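Local atomic coordinates of NIF3-related protein (Bacillus cereus, PDB entry 2GX8), a protein that is of unknown biochemical function but binds zinc at a conserved dimetal motif of the Nif3 family and carries a domain thought to be regulatory. Residues H66-L71 with D79-L84; Y157-K162 with P233-R238; Q276-L281 with D304-K309; Y320-K325 with M346-N351. All coordinates share one frame; numbering follows the deposited sequence.

Contact 1: residues H66-L71 with D79-L84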
loop_
_atom_site.group_PDB
_atom_site.type_symbol
_atom_site.label_atom_id
_atom_site.label_comp_id
_atom_site.label_asym_id
_atom_site.label_seq_id
_atom_site.Cartn_x
_atom_site.Cartn_y
_atom_site.Cartn_z
ATOM N N HIS C 66 24.167 -36.105 17.580
ATOM C CA HIS C 66 25.111 -35.001 17.397
ATOM C C HIS C 66 24.431 -33.817 16.767
ATOM O O HIS C 66 23.624 -33.988 15.863
ATOM C CB HIS C 66 26.236 -35.380 16.440
ATOM C CG HIS C 66 27.169 -36.427 16.954
ATOM N ND1 HIS C 66 26.900 -37.777 16.856
ATOM C CD2 HIS C 66 28.394 -36.326 17.519
ATOM C CE1 HIS C 66 27.904 -38.459 17.374
ATOM N NE2 HIS C 66 28.824 -37.601 17.780
ATOM N N VAL C 67 24.786 -32.621 17.228
ATOM C CA VAL C 67 24.226 -31.352 16.709
ATOM C C VAL C 67 25.370 -30.393 16.348
ATOM O O VAL C 67 26.406 -30.395 17.021
ATOM C CB VAL C 67 23.322 -30.670 17.776
ATOM C CG1 VAL C 67 22.509 -29.553 17.199
ATOM C CG2 VAL C 67 22.364 -31.723 18.417
ATOM N N LEU C 68 25.180 -29.566 15.304
ATOM C CA LEU C 68 26.197 -28.598 14.898
ATOM C C LEU C 68 25.708 -27.147 15.043
ATOM O O LEU C 68 24.611 -26.794 14.558
ATOM C CB LEU C 68 26.617 -28.835 13.436
ATOM C CG LEU C 68 27.791 -28.042 12.849
ATOM C CD1 LEU C 68 29.102 -28.424 13.530
ATOM C CD2 LEU C 68 27.907 -28.272 11.340
ATOM N N ILE C 69 26.509 -26.311 15.700
ATOM C CA ILE C 69 26.165 -24.916 15.796
ATOM C C ILE C 69 26.922 -24.196 14.673
ATOM O O ILE C 69 28.153 -24.317 14.562
ATOM C CB ILE C 69 26.541 -24.299 17.148
ATOM C CG1 ILE C 69 26.129 -25.219 18.310
ATOM C CG2 ILE C 69 25.861 -22.967 17.306
ATOM C CD1 ILE C 69 24.636 -25.477 18.346
ATOM N N ALA C 70 26.184 -23.449 13.852
ATOM C CA ALA C 70 26.778 -22.705 12.736
ATOM C C ALA C 70 26.334 -21.262 12.724
ATOM O O ALA C 70 25.331 -20.921 13.347
ATOM C CB ALA C 70 26.398 -23.362 11.391
ATOM N N LEU C 71 27.084 -20.425 12.006
ATOM C CA LEU C 71 26.686 -19.049 11.778
ATOM C C LEU C 71 25.974 -19.034 10.399
ATOM O O LEU C 71 24.781 -18.715 10.297
ATOM C CB LEU C 71 27.891 -18.101 11.856
ATOM C CG LEU C 71 27.671 -16.644 11.410
ATOM C CD1 LEU C 71 26.691 -15.960 12.315
ATOM C CD2 LEU C 71 28.961 -15.844 11.363
ATOM N N ASP C 79 28.834 -30.400 4.753
ATOM C CA ASP C 79 29.791 -31.510 4.636
ATOM C C ASP C 79 30.324 -31.856 6.024
ATOM O O ASP C 79 30.577 -33.024 6.319
ATOM C CB ASP C 79 31.017 -31.181 3.759
ATOM C CG ASP C 79 30.701 -31.045 2.278
ATOM O OD1 ASP C 79 29.655 -31.544 1.795
ATOM O OD2 ASP C 79 31.549 -30.443 1.582
ATOM N N GLU C 80 30.505 -30.832 6.862
ATOM C CA GLU C 80 31.046 -31.009 8.214
ATOM C C GLU C 80 30.075 -31.766 9.113
ATOM O O GLU C 80 30.474 -32.597 9.930
ATOM C CB GLU C 80 31.367 -29.658 8.834
ATOM C CG GLU C 80 32.139 -29.749 10.139
ATOM C CD GLU C 80 32.349 -28.399 10.792
ATOM O OE1 GLU C 80 33.381 -28.232 11.483
ATOM O OE2 GLU C 80 31.494 -27.504 10.592
ATOM N N ALA C 81 28.792 -31.466 8.937
ATOM C CA ALA C 81 27.738 -32.095 9.698
ATOM C C ALA C 81 27.645 -33.583 9.335
ATOM O O ALA C 81 27.311 -34.418 10.179
ATOM C CB ALA C 81 26.431 -31.391 9.438
ATOM N N ILE C 82 27.957 -33.902 8.081
ATOM C CA ILE C 82 27.953 -35.280 7.599
ATOM C C ILE C 82 29.177 -36.055 8.128
ATOM O O ILE C 82 29.078 -37.268 8.435
ATOM C CB ILE C 82 27.842 -35.305 6.054
ATOM C CG1 ILE C 82 26.572 -34.586 5.638
ATOM C CG2 ILE C 82 27.792 -36.709 5.500
ATOM C CD1 ILE C 82 26.433 -34.424 4.167
ATOM N N GLN C 83 30.318 -35.376 8.276
ATOM C CA GLN C 83 31.519 -36.068 8.786
ATOM C C GLN C 83 31.457 -36.300 10.297
ATOM O O GLN C 83 32.246 -37.079 10.853
ATOM C CB GLN C 83 32.809 -35.326 8.409
ATOM C CG GLN C 83 33.145 -35.337 6.916
ATOM C CD GLN C 83 33.523 -36.735 6.352
ATOM O OE1 GLN C 83 33.259 -37.035 5.181
ATOM N NE2 GLN C 83 34.142 -37.584 7.185
ATOM N N LEU C 84 30.513 -35.620 10.947
ATOM C CA LEU C 84 30.332 -35.694 12.396
ATOM C C LEU C 84 29.175 -36.595 12.821
ATOM O O LEU C 84 29.177 -37.119 13.942
ATOM C CB LEU C 84 30.104 -34.291 12.964
ATOM C CG LEU C 84 31.267 -33.304 12.979
ATOM C CD1 LEU C 84 30.740 -31.943 13.301
ATOM C CD2 LEU C 84 32.342 -33.746 13.989
#

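Contact 2: residues Y157-K162 with P233-R238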
loop_
_atom_site.group_PDB
_atom_site.type_symbol
_atom_site.label_atom_id
_atom_site.label_comp_id
_atom_site.label_asym_id
_atom_site.label_seq_id
_atom_site.Cartn_x
_atom_site.Cartn_y
_atom_site.Cartn_z
ATOM N N TYR C 157 12.679 -5.263 23.113
ATOM C CA TYR C 157 11.721 -6.073 23.833
ATOM C C TYR C 157 11.751 -5.839 25.349
ATOM O O TYR C 157 12.815 -5.753 25.952
ATOM C CB TYR C 157 11.963 -7.557 23.497
ATOM C CG TYR C 157 10.986 -8.504 24.146
ATOM C CD1 TYR C 157 9.746 -8.768 23.559
ATOM C CD2 TYR C 157 11.294 -9.130 25.358
ATOM C CE1 TYR C 157 8.842 -9.630 24.168
ATOM C CE2 TYR C 157 10.394 -9.994 25.974
ATOM C CZ TYR C 157 9.179 -10.241 25.372
ATOM O OH TYR C 157 8.288 -11.091 25.988
ATOM N N ALA C 158 10.563 -5.725 25.938
ATOM C CA ALA C 158 10.363 -5.615 27.393
ATOM C C ALA C 158 9.104 -6.413 27.684
ATOM O O ALA C 158 8.011 -6.061 27.227
ATOM C CB ALA C 158 10.191 -4.183 27.829
ATOM N N GLU C 159 9.268 -7.501 28.427
ATOM C CA GLU C 159 8.175 -8.405 28.741
ATOM C C GLU C 159 7.056 -7.660 29.479
ATOM O O GLU C 159 7.341 -6.818 30.335
ATOM C CB GLU C 159 8.726 -9.509 29.650
ATOM C CG GLU C 159 7.788 -10.668 29.930
ATOM C CD GLU C 159 8.090 -11.900 29.123
ATOM O OE1 GLU C 159 9.184 -12.481 29.306
ATOM O OE2 GLU C 159 7.214 -12.318 28.346
ATOM N N GLU C 160 5.795 -7.916 29.118
ATOM C CA GLU C 160 4.656 -7.341 29.857
ATOM C C GLU C 160 4.588 -8.072 31.204
ATOM O O GLU C 160 4.782 -9.296 31.263
ATOM C CB GLU C 160 3.326 -7.537 29.113
ATOM C CG GLU C 160 3.193 -6.789 27.789
ATOM C CD GLU C 160 1.899 -7.136 27.032
ATOM O OE1 GLU C 160 0.934 -7.625 27.659
ATOM O OE2 GLU C 160 1.848 -6.923 25.796
ATOM N N MET C 161 4.348 -7.325 32.279
ATOM C CA MET C 161 4.270 -7.918 33.622
ATOM C C MET C 161 2.830 -8.042 34.087
ATOM O O MET C 161 1.967 -7.232 33.724
ATOM C CB MET C 161 5.066 -7.109 34.660
ATOM C CG MET C 161 6.590 -6.957 34.427
ATOM S SD MET C 161 7.642 -8.406 34.653
ATOM C CE MET C 161 7.631 -9.008 33.008
ATOM N N LYS C 162 2.589 -9.068 34.891
ATOM C CA LYS C 162 1.267 -9.367 35.414
ATOM C C LYS C 162 1.329 -9.581 36.897
ATOM O O LYS C 162 2.317 -10.094 37.404
ATOM C CB LYS C 162 0.737 -10.664 34.809
ATOM C CG LYS C 162 0.736 -10.699 33.291
ATOM C CD LYS C 162 0.022 -9.465 32.793
ATOM C CE LYS C 162 0.222 -9.254 31.343
ATOM N NZ LYS C 162 -0.631 -10.193 30.628
ATOM N N PRO C 233 6.310 -12.402 34.700
ATOM C CA PRO C 233 6.434 -12.022 33.302
ATOM C C PRO C 233 5.397 -12.841 32.542
ATOM O O PRO C 233 5.220 -14.023 32.844
ATOM C CB PRO C 233 7.865 -12.451 32.926
ATOM C CG PRO C 233 8.284 -13.446 33.935
ATOM C CD PRO C 233 7.362 -13.346 35.130
ATOM N N ALA C 234 4.716 -12.223 31.584
ATOM C CA ALA C 234 3.691 -12.893 30.790
ATOM C C ALA C 234 4.058 -14.302 30.261
ATOM O O ALA C 234 3.213 -15.191 30.226
ATOM C CB ALA C 234 3.246 -11.983 29.647
ATOM N N SER C 235 5.314 -14.500 29.864
ATOM C CA SER C 235 5.770 -15.791 29.348
ATOM C C SER C 235 5.707 -16.915 30.399
ATOM O O SER C 235 5.581 -18.096 30.042
ATOM C CB SER C 235 7.190 -15.688 28.798
ATOM O OG SER C 235 8.139 -15.604 29.845
ATOM N N LEU C 236 5.803 -16.566 31.682
ATOM C CA LEU C 236 5.727 -17.581 32.737
ATOM C C LEU C 236 4.310 -17.855 33.231
ATOM O O LEU C 236 4.123 -18.715 34.089
ATOM C CB LEU C 236 6.613 -17.228 33.944
ATOM C CG LEU C 236 8.141 -17.337 33.897
ATOM C CD1 LEU C 236 8.725 -17.011 35.275
ATOM C CD2 LEU C 236 8.610 -18.728 33.442
ATOM N N GLN C 237 3.319 -17.143 32.691
ATOM C CA GLN C 237 1.929 -17.300 33.142
ATOM C C GLN C 237 1.432 -18.766 33.176
ATOM O O GLN C 237 1.037 -19.286 34.231
ATOM C CB GLN C 237 0.956 -16.387 32.357
ATOM C CG GLN C 237 -0.478 -16.366 32.957
ATOM C CD GLN C 237 -1.468 -15.468 32.230
ATOM O OE1 GLN C 237 -2.632 -15.831 32.089
ATOM N NE2 GLN C 237 -1.023 -14.294 31.783
ATOM N N ARG C 238 1.491 -19.432 32.037
ATOM C CA ARG C 238 0.980 -20.791 31.930
ATOM C C ARG C 238 1.563 -21.762 32.980
ATOM O O ARG C 238 0.815 -22.418 33.715
ATOM C CB ARG C 238 1.165 -21.294 30.497
ATOM C CG ARG C 238 0.484 -22.603 30.218
ATOM C CD ARG C 238 0.552 -22.906 28.747
ATOM N NE ARG C 238 0.373 -24.327 28.481
ATOM C CZ ARG C 238 1.372 -25.203 28.492
ATOM N NH1 ARG C 238 2.603 -24.785 28.774
ATOM N NH2 ARG C 238 1.148 -26.490 28.225
#

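Contact 3: residues Q276-L281 with D304-K309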
loop_
_atom_site.group_PDB
_atom_site.type_symbol
_atom_site.label_atom_id
_atom_site.label_comp_id
_atom_site.label_asym_id
_atom_site.label_seq_id
_atom_site.Cartn_x
_atom_site.Cartn_y
_atom_site.Cartn_z
ATOM N N GLN C 276 38.360 -0.945 30.117
ATOM C CA GLN C 276 39.065 -0.919 31.405
ATOM C C GLN C 276 39.970 0.333 31.516
ATOM O O GLN C 276 40.146 0.909 32.605
ATOM C CB GLN C 276 39.877 -2.220 31.578
ATOM C CG GLN C 276 40.739 -2.356 32.876
ATOM C CD GLN C 276 39.927 -2.626 34.148
ATOM O OE1 GLN C 276 38.689 -2.700 34.128
ATOM N NE2 GLN C 276 40.631 -2.787 35.264
ATOM N N GLU C 277 40.562 0.731 30.390
ATOM C CA GLU C 277 41.394 1.934 30.315
ATOM C C GLU C 277 41.156 2.662 28.994
ATOM O O GLU C 277 40.797 2.030 27.995
ATOM C CB GLU C 277 42.885 1.622 30.504
ATOM C CG GLU C 277 43.347 1.551 31.978
ATOM C CD GLU C 277 44.871 1.422 32.137
ATOM O OE1 GLU C 277 45.552 1.017 31.164
ATOM O OE2 GLU C 277 45.387 1.708 33.246
ATOM N N GLU C 278 41.347 3.987 29.015
ATOM C CA GLU C 278 41.187 4.855 27.840
ATOM C C GLU C 278 42.279 4.523 26.825
ATOM O O GLU C 278 43.406 4.192 27.199
ATOM C CB GLU C 278 41.279 6.336 28.246
ATOM C CG GLU C 278 40.824 7.366 27.190
ATOM C CD GLU C 278 41.194 8.815 27.558
ATOM O OE1 GLU C 278 42.414 9.099 27.721
ATOM O OE2 GLU C 278 40.279 9.688 27.663
ATOM N N MET C 279 41.919 4.609 25.546
ATOM C CA MET C 279 42.787 4.340 24.415
ATOM C C MET C 279 42.394 5.286 23.300
ATOM O O MET C 279 41.304 5.890 23.339
ATOM C CB MET C 279 42.480 2.970 23.806
ATOM C CG MET C 279 42.473 1.785 24.713
ATOM S SD MET C 279 42.089 0.412 23.646
ATOM C CE MET C 279 41.975 -0.907 24.858
ATOM N N THR C 280 43.250 5.346 22.272
ATOM C CA THR C 280 42.925 6.107 21.079
ATOM C C THR C 280 42.101 5.169 20.205
ATOM O O THR C 280 42.024 3.967 20.491
ATOM C CB THR C 280 44.177 6.599 20.302
ATOM O OG1 THR C 280 44.890 5.488 19.745
ATOM C CG2 THR C 280 45.122 7.428 21.218
ATOM N N LEU C 281 41.487 5.706 19.151
ATOM C CA LEU C 281 40.680 4.906 18.250
ATOM C C LEU C 281 41.606 3.916 17.550
ATOM O O LEU C 281 41.290 2.749 17.445
ATOM C CB LEU C 281 39.979 5.821 17.248
ATOM C CG LEU C 281 39.052 5.237 16.197
ATOM C CD1 LEU C 281 37.938 4.369 16.784
ATOM C CD2 LEU C 281 38.478 6.388 15.387
ATOM N N ASP C 304 43.477 9.259 16.448
ATOM C CA ASP C 304 44.094 9.738 17.689
ATOM C C ASP C 304 43.113 10.272 18.740
ATOM O O ASP C 304 43.516 10.712 19.812
ATOM C CB ASP C 304 45.302 10.666 17.444
ATOM C CG ASP C 304 45.095 11.647 16.297
ATOM O OD1 ASP C 304 44.642 11.225 15.200
ATOM O OD2 ASP C 304 45.453 12.843 16.482
ATOM N N ASP C 305 41.818 10.159 18.436
ATOM C CA ASP C 305 40.762 10.576 19.354
ATOM C C ASP C 305 40.688 9.592 20.500
ATOM O O ASP C 305 40.963 8.414 20.330
ATOM C CB ASP C 305 39.400 10.670 18.641
ATOM C CG ASP C 305 39.253 11.954 17.810
ATOM O OD1 ASP C 305 40.158 12.832 17.865
ATOM O OD2 ASP C 305 38.222 12.097 17.118
ATOM N N LYS C 306 40.335 10.084 21.671
ATOM C CA LYS C 306 40.227 9.219 22.828
ATOM C C LYS C 306 38.898 8.444 22.873
ATOM O O LYS C 306 37.829 8.994 22.576
ATOM C CB LYS C 306 40.414 10.051 24.087
ATOM C CG LYS C 306 41.824 10.656 24.248
ATOM C CD LYS C 306 42.844 9.540 24.304
ATOM C CE LYS C 306 44.192 10.002 24.781
ATOM N NZ LYS C 306 45.119 8.835 24.831
ATOM N N VAL C 307 38.964 7.154 23.190
ATOM C CA VAL C 307 37.743 6.390 23.339
ATOM C C VAL C 307 37.715 5.674 24.677
ATOM O O VAL C 307 38.703 5.055 25.092
ATOM C CB VAL C 307 37.465 5.380 22.207
ATOM C CG1 VAL C 307 37.383 6.078 20.838
ATOM C CG2 VAL C 307 38.478 4.252 22.181
ATOM N N ARG C 308 36.554 5.758 25.330
ATOM C CA ARG C 308 36.340 5.139 26.630
ATOM C C ARG C 308 35.071 4.271 26.627
ATOM O O ARG C 308 35.130 3.095 27.005
ATOM C CB ARG C 308 36.292 6.206 27.722
ATOM C CG ARG C 308 35.870 5.692 29.095
ATOM C CD ARG C 308 36.951 4.897 29.832
ATOM N NE ARG C 308 36.609 4.808 31.257
ATOM C CZ ARG C 308 37.238 4.040 32.141
ATOM N NH1 ARG C 308 38.249 3.266 31.753
ATOM N NH2 ARG C 308 36.845 4.033 33.410
ATOM N N LYS C 309 33.922 4.824 26.242
ATOM C CA LYS C 309 32.759 3.935 26.159
ATOM C C LYS C 309 32.509 3.485 24.747
ATOM O O LYS C 309 32.535 4.272 23.804
ATOM C CB LYS C 309 31.499 4.431 26.866
ATOM C CG LYS C 309 30.661 5.442 26.176
ATOM C CD LYS C 309 29.500 5.890 27.081
ATOM C CE LYS C 309 28.519 4.779 27.417
ATOM N NZ LYS C 309 27.396 5.307 28.267
#

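Contact 4: residues Y320-K325 with M346-N351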
loop_
_atom_site.group_PDB
_atom_site.type_symbol
_atom_site.label_atom_id
_atom_site.label_comp_id
_atom_site.label_asym_id
_atom_site.label_seq_id
_atom_site.Cartn_x
_atom_site.Cartn_y
_atom_site.Cartn_z
ATOM N N TYR C 320 21.609 1.783 13.922
ATOM C CA TYR C 320 21.735 2.192 15.323
ATOM C C TYR C 320 22.822 3.174 15.650
ATOM O O TYR C 320 23.223 3.290 16.801
ATOM C CB TYR C 320 21.833 0.967 16.195
ATOM C CG TYR C 320 20.637 0.092 15.929
ATOM C CD1 TYR C 320 20.746 -1.033 15.140
ATOM C CD2 TYR C 320 19.379 0.458 16.393
ATOM C CE1 TYR C 320 19.602 -1.832 14.848
ATOM C CE2 TYR C 320 18.248 -0.303 16.121
ATOM C CZ TYR C 320 18.365 -1.450 15.348
ATOM O OH TYR C 320 17.228 -2.214 15.074
ATOM N N ILE C 321 23.288 3.914 14.657
ATOM C CA ILE C 321 24.299 4.911 14.924
ATOM C C ILE C 321 23.770 6.067 15.802
ATOM O O ILE C 321 24.538 6.637 16.576
ATOM C CB ILE C 321 24.986 5.428 13.621
ATOM C CG1 ILE C 321 24.012 6.226 12.770
ATOM C CG2 ILE C 321 25.560 4.243 12.820
ATOM C CD1 ILE C 321 24.664 7.057 11.692
ATOM N N ASN C 322 22.485 6.406 15.696
ATOM C CA ASN C 322 21.928 7.508 16.467
ATOM C C ASN C 322 21.773 7.131 17.906
ATOM O O ASN C 322 22.023 7.946 18.797
ATOM C CB ASN C 322 20.611 8.005 15.877
ATOM C CG ASN C 322 20.833 8.883 14.668
ATOM O OD1 ASN C 322 20.843 8.399 13.544
ATOM N ND2 ASN C 322 21.123 10.165 14.901
ATOM N N GLN C 323 21.392 5.880 18.114
ATOM C CA GLN C 323 21.241 5.320 19.443
ATOM C C GLN C 323 22.592 5.278 20.125
ATOM O O GLN C 323 22.758 5.789 21.219
ATOM C CB GLN C 323 20.593 3.927 19.341
ATOM C CG GLN C 323 20.107 3.327 20.657
ATOM C CD GLN C 323 19.000 4.127 21.428
ATOM O OE1 GLN C 323 18.491 5.167 20.980
ATOM N NE2 GLN C 323 18.648 3.623 22.606
ATOM N N ALA C 324 23.572 4.711 19.438
ATOM C CA ALA C 324 24.956 4.625 19.931
ATOM C C ALA C 324 25.504 5.974 20.407
ATOM O O ALA C 324 26.127 6.038 21.452
ATOM C CB ALA C 324 25.859 4.011 18.880
ATOM N N LYS C 325 25.239 7.046 19.659
ATOM C CA LYS C 325 25.672 8.392 20.035
ATOM C C LYS C 325 24.804 8.995 21.152
ATOM O O LYS C 325 25.312 9.643 22.067
ATOM C CB LYS C 325 25.664 9.322 18.825
ATOM C CG LYS C 325 26.333 10.678 19.092
ATOM C CD LYS C 325 27.810 10.479 19.350
ATOM C CE LYS C 325 28.490 11.711 19.935
ATOM N NZ LYS C 325 29.953 11.378 20.028
ATOM N N MET C 346 30.250 10.361 11.094
ATOM C CA MET C 346 31.234 11.430 11.296
ATOM C C MET C 346 30.511 12.711 11.703
ATOM O O MET C 346 30.981 13.407 12.586
ATOM C CB MET C 346 32.073 11.707 10.057
ATOM C CG MET C 346 32.470 10.499 9.302
ATOM S SD MET C 346 33.807 10.770 8.152
ATOM C CE MET C 346 33.755 12.536 7.873
ATOM N N MET C 347 29.368 13.009 11.069
ATOM C CA MET C 347 28.536 14.184 11.430
ATOM C C MET C 347 27.966 14.128 12.849
ATOM O O MET C 347 27.744 15.162 13.464
ATOM C CB MET C 347 27.399 14.423 10.404
ATOM C CG MET C 347 27.900 15.119 9.138
ATOM S SD MET C 347 26.653 15.646 7.965
ATOM C CE MET C 347 25.951 14.046 7.625
ATOM N N LEU C 348 27.687 12.931 13.367
ATOM C CA LEU C 348 27.205 12.804 14.744
ATOM C C LEU C 348 28.376 12.974 15.722
ATOM O O LEU C 348 28.176 13.333 16.876
ATOM C CB LEU C 348 26.564 11.443 14.991
ATOM C CG LEU C 348 25.249 11.092 14.291
ATOM C CD1 LEU C 348 24.878 9.646 14.585
ATOM C CD2 LEU C 348 24.120 12.041 14.719
ATOM N N GLY C 349 29.591 12.736 15.238
ATOM C CA GLY C 349 30.789 12.757 16.076
ATOM C C GLY C 349 31.035 11.357 16.642
ATOM O O GLY C 349 31.635 11.212 17.696
ATOM N N LEU C 350 30.568 10.319 15.931
ATOM C CA LEU C 350 30.723 8.932 16.360
ATOM C C LEU C 350 31.808 8.177 15.587
ATOM O O LEU C 350 31.775 8.107 14.348
ATOM C CB LEU C 350 29.390 8.183 16.188
ATOM C CG LEU C 350 29.338 6.716 16.596
ATOM C CD1 LEU C 350 29.396 6.565 18.105
ATOM C CD2 LEU C 350 28.053 6.095 16.059
ATOM N N ASN C 351 32.759 7.589 16.305
ATOM C CA ASN C 351 33.777 6.794 15.673
ATOM C C ASN C 351 33.219 5.407 15.420
ATOM O O ASN C 351 32.255 5.001 16.065
ATOM C CB ASN C 351 34.984 6.708 16.568
ATOM C CG ASN C 351 35.628 8.045 16.781
ATOM O OD1 ASN C 351 35.472 8.968 15.970
ATOM N ND2 ASN C 351 36.377 8.157 17.845
#

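Contact 1: residues H66-L71 with D79-L84
The carboxylate of E80 is gripped at both oxygens, OE2 by the hydroxyl of S387 and OE1 by the backbone N of Q388, and while so held it leans on L68, with OE2 3.7 Å from L68 CD2. This is the first half of a beta-alpha-beta unit: strand 66-70 leads into helix 75-84, whose residues 79-84 run back nearly antiparallel to the strand (155°, axes of these short segments 9.0 Å apart) before strand 88-91 joins the same sheet. The unit delivers the chain to H92 and H93, two zinc ligands.

L68 carries most of the apolar contact between strand and helix. Its CB points at the helix, and with CG anti to the backbone N (chi1 -173°) the two methyls lie against A81 and L84. There the branches part company: CD2 lies 3.9 Å from A81 CB, while CD1 meets L84 CD1, also at 3.9 Å, the two leucines crossing at about a right angle. A small alanine at 81 suits a helix lying close to the sheet, and its methyl also reaches I89 of strand 88-91. The longer E80 can touch the leucine with its far end because its chain is extended beyond CG.

At the other end of the contact the helix brings a carbonyl rather than a methyl. L84 O stands over the centre of the H66 imidazole, 3.6 Å above its plane, a placement that would favour an electron-poor ring. The H66 ring also meets that of H385 at a shallow angle of about 15°, and its CG and CD2 both lie 3.7 Å from L84 O.

Contact 2: residues Y157-K162 with P233-R238
M161 and P233 cross obliquely, the methionine folding its thioether back so that CE presses on the proline. They form an antiparallel, non-hydrogen-bonded pair at the place where strand 221-233 leaves its neighbour, strand 150-168, and the chain turns toward helix 237-247. Bends at chi2 and chi3 carry M161 CE to 3.3 Å from P233 CA, tighter than normal carbon contact; a flexible, unbranched side chain is suited to such a fit.

E159 comes at the same proline from another direction, also obliquely, with its CG 3.5 Å from P233 CB. Its chi2 of 102° swings the carboxylate on past the ring to S235. There S235 N donates to E159 OE2 at 3.3 Å, approaching from above the carboxylate plane, 69° out of it, so this bond is far from the usual in-plane geometry.

Between these side chains the backbone supplies a straighter link: A234 N donates a hydrogen bond to E160 O at 2.9 Å. The small A234 leaves its methyl beside K162, whose ammonium group makes a salt bridge with D261 of the third subunit. The turn then tightens, as L236 N bonds to P233 O at 2.9 Å.

Contact 3: residues Q276-L281 with D304-K309
K306 lies against E278 along nearly its whole length, the two side chains crossing at about a right angle. Its CB starts 3.6 Å from E278 OE2, and CG follows along the carboxylate carbon. The bend at chi2 (-60°) then turns the chain toward the other oxygen, so that CD sits 3.5 Å from E278 OE1, with CE close by as well. NZ ends 4.0 Å from that OE1, a long salt bridge, and beside the methyl CG2 of T280. Lysine suits this exposed site: its methylenes pack on the glutamate and its ammonium group keeps a loose electrostatic tie.

Underneath runs an antiparallel beta ladder between the end of strand 270-280 and the start of strand 306-313. M279 and V307 form the hydrogen-bonded pair: V307 N donates to M279 O at 2.7 Å, almost straight at 172°, and M279 N returns a longer bond of 3.3 Å to V307 O. T280 and K306 make the next, non-hydrogen-bonded pair, and the strands then part. T280 is also the N-cap of helix 281-292, its hydroxyl capping a backbone N of the first turn, a role for which threonine is well suited. L281 N, at the start of that helix, still reaches D305 O in a weak bond of 3.0 Å, while its side chain is buried, with CD1 4.4 Å from V307 CG1, a light apolar contact.

At the opposite end of the ladder, R308 stretches back across the corner in the chain at Q276 and E277. The edge of its guanidinium faces Q276 O, to which NH1 makes a weak hydrogen bond of 3.1 Å.

Contact 4: residues Y320-K325 with M346-N351
I321 opens the helical face that meets the end of helix 339-348. Its CG1 lies between the backbone N and the carbonyl carbon (chi1 68°), sending CD1 across to L348 CD1 at 3.9 Å, while its CB packs 4.0 Å from L350 CD2. L348 thus meets the CG1-CD1 arm and L350 the root of the side chain. N322 starts out away from the partner, but its amide swings back and ND2 rests 3.5 Å from L348 CD2, where the contact reaches the surface. Nearly a turn on from I321, A324 is small enough to let L350 CD2 come to 4.1 Å from its CB.

K325 closes the face. Its methylenes slide past L348 in the opposite direction, and NZ hydrogen-bonds G349 O at 2.9 Å from well above the carbonyl plane, 66° out of it. G349 is the C' residue of a Schellman motif ending helix 339-348, and its positive phi favours glycine. A lysine charge near that C-terminus is probably favourable.

Helices 321-326 and 339-348 link the parallel strands 306-313, 331-335 and 351-354; I321, A324 and L350 all rest on Y332 of the middle one, strand 331-335.

In the fold
From the N terminus the four contacts close one after another; none nests in or crosses another. Contact 1 closes a short link, packing helix 75-84 against strand 66-70 of the five-stranded sheet. Contact 2 follows a 70-residue excursion, probably in the regulatory domain, and ties its returning strand to the long strand 150-168. That strand also pairs with strand 270-280, whose end contact 3 fastens to strand 306-313. After a short loop that strand is followed by helix 321-326 and contact 4. Contacts 3 and 4 touch, their centres about 16 Å apart, as N351 packs against L281, D305 and V307. Strand 351-354 then leads toward H357 and E360, which join H92, H93 and D131 in binding zinc.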